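Local coordinates for protein uroporphyrin-III C-methyltransferase (Thermus thermophilus, PDB 1VE2) that probably methylates uroporphyrinogen III with S-adenosyl-L-methionine as methyl donor, a branch-point step of tetrapyrrole biosynthesis, at residues T62-E65 and A66-A69; R70-A73 and L74-G78. One frame throughout, in Å; residues are numbered along the deposited sequence.

Interaction 1: T62-E65 and A66-A69; sequences TPQE and AITA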
loop_
_atom_site.group_PDB
_atom_site.type_symbol
_atom_site.label_atom_id
_atom_site.label_comp_id
_atom_site.label_asym_id
_atom_site.label_seq_id
_atom_site.Cartn_x
_atom_site.Cartn_y
_atom_site.Cartn_z
ATOM N N THR A 62 7.835 -20.263 13.381
ATOM C CA THR A 62 8.497 -19.638 14.522
ATOM C C THR A 62 7.516 -18.825 15.354
ATOM O O THR A 62 6.802 -17.972 14.827
ATOM C CB THR A 62 9.629 -18.694 14.066
ATOM O OG1 THR A 62 10.522 -19.396 13.193
ATOM C CG2 THR A 62 10.406 -18.181 15.268
ATOM N N PRO A 63 7.471 -19.081 16.670
ATOM C CA PRO A 63 6.567 -18.360 17.568
ATOM C C PRO A 63 6.924 -16.874 17.612
ATOM O O PRO A 63 8.101 -16.507 17.701
ATOM C CB PRO A 63 6.801 -19.045 18.915
ATOM C CG PRO A 63 7.217 -20.432 18.527
ATOM C CD PRO A 63 8.159 -20.166 17.387
ATOM N N GLN A 64 5.906 -16.026 17.555
ATOM C CA GLN A 64 6.123 -14.588 17.586
ATOM C C GLN A 64 6.803 -14.169 18.883
ATOM O O GLN A 64 7.624 -13.252 18.890
ATOM C CB GLN A 64 4.791 -13.847 17.448
ATOM C CG GLN A 64 4.937 -12.324 17.389
ATOM C CD GLN A 64 5.757 -11.866 16.196
ATOM O OE1 GLN A 64 5.457 -12.206 15.053
ATOM N NE2 GLN A 64 6.796 -11.089 16.460
ATOM N N GLU A 65 6.461 -14.840 19.984
ATOM C CA GLU A 65 7.053 -14.504 21.276
ATOM C C GLU A 65 8.575 -14.569 21.197
ATOM O O GLU A 65 9.273 -13.762 21.811
ATOM C CB GLU A 65 6.576 -15.465 22.379
ATOM C CG GLU A 65 5.085 -15.770 22.367
ATOM C CD GLU A 65 4.725 -16.853 21.369
ATOM O OE1 GLU A 65 4.863 -18.062 21.690
ATOM O OE2 GLU A 65 4.313 -16.494 20.256
ATOM N N ALA A 66 9.084 -15.536 20.441
ATOM C CA ALA A 66 10.524 -15.711 20.296
ATOM C C ALA A 66 11.138 -14.584 19.468
ATOM O O ALA A 66 12.200 -14.048 19.804
ATOM C CB ALA A 66 10.818 -17.058 19.644
ATOM N N ILE A 67 10.464 -14.235 18.381
ATOM C CA ILE A 67 10.940 -13.176 17.505
ATOM C C ILE A 67 11.003 -11.869 18.286
ATOM O O ILE A 67 12.042 -11.219 18.353
ATOM C CB ILE A 67 10.005 -13.010 16.289
ATOM C CG1 ILE A 67 10.013 -14.294 15.447
ATOM C CG2 ILE A 67 10.448 -11.812 15.441
ATOM C CD1 ILE A 67 9.004 -14.290 14.308
ATOM N N THR A 68 9.889 -11.490 18.898
ATOM C CA THR A 68 9.849 -10.250 19.663
ATOM C C THR A 68 10.889 -10.193 20.785
ATOM O O THR A 68 11.593 -9.195 20.939
ATOM C CB THR A 68 8.444 -10.027 20.246
ATOM O OG1 THR A 68 7.523 -9.832 19.164
ATOM C CG2 THR A 68 8.423 -8.808 21.169
ATOM N N ALA A 69 11.001 -11.262 21.564
ATOM C CA ALA A 69 11.965 -11.271 22.655
ATOM C C ALA A 69 13.384 -11.092 22.128
ATOM O O ALA A 69 14.190 -10.376 22.721
ATOM C CB ALA A 69 11.861 -12.583 23.446
#

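Interaction 2: R70-A73 and L74-G78; sequences RLIA and LAREG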
loop_
_atom_site.group_PDB
_atom_site.type_symbol
_atom_site.label_atom_id
_atom_site.label_comp_id
_atom_site.label_asym_id
_atom_site.label_seq_id
_atom_site.Cartn_x
_atom_site.Cartn_y
_atom_site.Cartn_z
ATOM N N ARG A 70 13.687 -11.734 21.005
ATOM C CA ARG A 70 15.026 -11.638 20.441
ATOM C C ARG A 70 15.344 -10.219 19.968
ATOM O O ARG A 70 16.455 -9.732 20.174
ATOM C CB ARG A 70 15.190 -12.641 19.294
ATOM C CG ARG A 70 16.610 -12.723 18.742
ATOM C CD ARG A 70 17.649 -12.859 19.851
ATOM N NE ARG A 70 18.993 -13.095 19.320
ATOM C CZ ARG A 70 20.114 -12.964 20.027
ATOM N NH1 ARG A 70 20.063 -12.593 21.301
ATOM N NH2 ARG A 70 21.290 -13.212 19.461
ATOM N N LEU A 71 14.372 -9.553 19.348
ATOM C CA LEU A 71 14.579 -8.180 18.879
ATOM C C LEU A 71 14.921 -7.295 20.082
ATOM O O LEU A 71 15.868 -6.503 20.046
ATOM C CB LEU A 71 13.308 -7.656 18.187
ATOM C CG LEU A 71 12.917 -8.332 16.863
ATOM C CD1 LEU A 71 11.553 -7.825 16.397
ATOM C CD2 LEU A 71 13.980 -8.060 15.812
ATOM N N ILE A 72 14.146 -7.446 21.151
ATOM C CA ILE A 72 14.358 -6.684 22.369
ATOM C C ILE A 72 15.713 -7.037 22.976
ATOM O O ILE A 72 16.481 -6.147 23.330
ATOM C CB ILE A 72 13.226 -6.950 23.392
ATOM C CG1 ILE A 72 11.908 -6.372 22.853
ATOM C CG2 ILE A 72 13.569 -6.327 24.752
ATOM C CD1 ILE A 72 10.673 -6.754 23.656
ATOM N N ALA A 73 16.017 -8.328 23.082
ATOM C CA ALA A 73 17.296 -8.752 23.651
ATOM C C ALA A 73 18.462 -8.120 22.884
ATOM O O ALA A 73 19.370 -7.548 23.484
ATOM C CB ALA A 73 17.411 -10.278 23.619
ATOM N N LEU A 74 18.424 -8.219 21.559
ATOM C CA LEU A 74 19.479 -7.664 20.719
ATOM C C LEU A 74 19.687 -6.168 20.911
ATOM O O LEU A 74 20.828 -5.703 20.983
ATOM C CB LEU A 74 19.186 -7.957 19.247
ATOM C CG LEU A 74 19.436 -9.410 18.840
ATOM C CD1 LEU A 74 18.804 -9.701 17.488
ATOM C CD2 LEU A 74 20.937 -9.666 18.815
ATOM N N ALA A 75 18.592 -5.417 20.988
ATOM C CA ALA A 75 18.677 -3.972 21.165
ATOM C C ALA A 75 19.272 -3.613 22.529
ATOM O O ALA A 75 20.019 -2.638 22.660
ATOM C CB ALA A 75 17.292 -3.343 21.020
ATOM N N ARG A 76 18.931 -4.393 23.546
ATOM C CA ARG A 76 19.449 -4.132 24.881
ATOM C C ARG A 76 20.942 -4.448 24.957
ATOM O O ARG A 76 21.647 -3.938 25.827
ATOM C CB ARG A 76 18.645 -4.923 25.917
ATOM C CG ARG A 76 17.274 -4.294 26.172
ATOM C CD ARG A 76 16.396 -5.119 27.096
ATOM N NE ARG A 76 15.219 -4.358 27.512
ATOM C CZ ARG A 76 14.125 -4.896 28.043
ATOM N NH1 ARG A 76 14.048 -6.209 28.226
ATOM N NH2 ARG A 76 13.108 -4.120 28.393
ATOM N N GLU A 77 21.414 -5.284 24.034
ATOM C CA GLU A 77 22.830 -5.636 23.957
ATOM C C GLU A 77 23.553 -4.466 23.292
ATOM O O GLU A 77 24.782 -4.441 23.204
ATOM C CB GLU A 77 23.030 -6.901 23.117
ATOM C CG GLU A 77 22.787 -8.203 23.861
ATOM C CD GLU A 77 22.885 -9.412 22.956
ATOM O OE1 GLU A 77 23.716 -9.383 22.026
ATOM O OE2 GLU A 77 22.143 -10.396 23.179
ATOM N N GLY A 78 22.770 -3.502 22.815
ATOM C CA GLY A 78 23.323 -2.324 22.170
ATOM C C GLY A 78 23.460 -2.425 20.660
ATOM O O GLY A 78 24.128 -1.600 20.042
#

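Interaction 1: T62-E65 and A66-A69
Q64 and T68, one turn apart at the start of helix 64-76, are joined by two hydrogen bonds. This is the N-terminal end of the helix of a beta-alpha-beta crossover between parallel strands 49-52 and 80-85, with strand 31-34 between them. The backbone N of T68 donates to the carbonyl O of Q64 at 2.9 Å. This bond is nearly straight (173°), and the N sits almost on the extended C=O line. In the second bond, NE2 of Q64 donates to OG1 of T68 at 3.1 Å, with the hydroxyl oxygen lying in the plane of the amide. CG of Q64 stands anti to the backbone N (chi1 -177°), and a bend at chi2 folds the amide along the helix toward T68. NE2 also bonds to OE2 of E98 on helix 95-105, which ties this end to the neighbouring helix. These two bonds of NE2 probably limit how the amide can turn.

The next backbone bond runs from N of A69 to O of E65, at 3.0 Å. Its donor is tilted 34° from the carbonyl plane. P63 is the N-cap residue, and its carbonyl O takes two weak bonds. One comes from N of A66, the other from N of I67 at 3.3 Å. Proline has no polar side-chain group to cap the helix.

I67 is the buried residue here. Its CB lies 3.7 Å from NE2 of Q64, and CG2 lies a little farther from the same nitrogen, so the aliphatic branch packs beside the amide. I67 also touches V53 and E98. On its other branch, I67 meets T62, just ahead of the helix. The two side chains cross at about a right angle, and the methyl CG2 of T62 rests 3.9 Å from CG1 of I67.

Interaction 2: R70-A73 and L74-G78
The last turns of helix 64-76, which run into a Schellman motif at G78, bring R70 against L74 and E77. R70 bends at chi2 (48°) and lays its guanidinium over L74, one turn on. The methyl CD2 of L74 sits over the centre of one face, 3.6 Å from CZ of R70. Two turns from R70, OE2 of E77 forms a long salt bridge, 3.6 Å, to NH1 of R70; the guanidinium and carboxylate planes are 60° apart. Were L74 cut back to an alanine, the R70 guanidinium would probably lose the methyl over its face and a gap is likely to open against V31 and V81. I72 and R76, also one turn apart, run side by side. CG2 of I72 covers one guanidinium face of R76, off-centre and 3.5 Å from NH1.

N of L74 bonds to O of R70 at 2.8 Å. The helical bond from N of E77 to O of A73 is weak. At G78, with positive phi (93°), N bonds to O of A75 at 2.9 Å in the turn.

R76 also bonds through NH2 to the carbonyl of A105 on helix 95-105, and I72 packs on L102 and A105. L71 packs on L33 and R83, L74 on V31 and V81, of strands 31-34 and 80-85.

Interactions 1 and 2 are successive parts of helix 64-76, with centres about 13 Å apart. Residues 62-69 start the helix, and residues 70-78 carry its last turns and the turn at G78, so one holds the N-terminal cap and the other the C-terminal one. Helix 95-105 lies along both: E98 and A101 meet the first half, L102 and A105 the second. Together they make up the helix that joins strand 49-52 to strand 80-85 in the crossover. The centres of the two contacts lie about 20 and 26 Å from the centre of the chain, on the same side of it. Both are structural packing of the methylase fold, and neither includes a ligand.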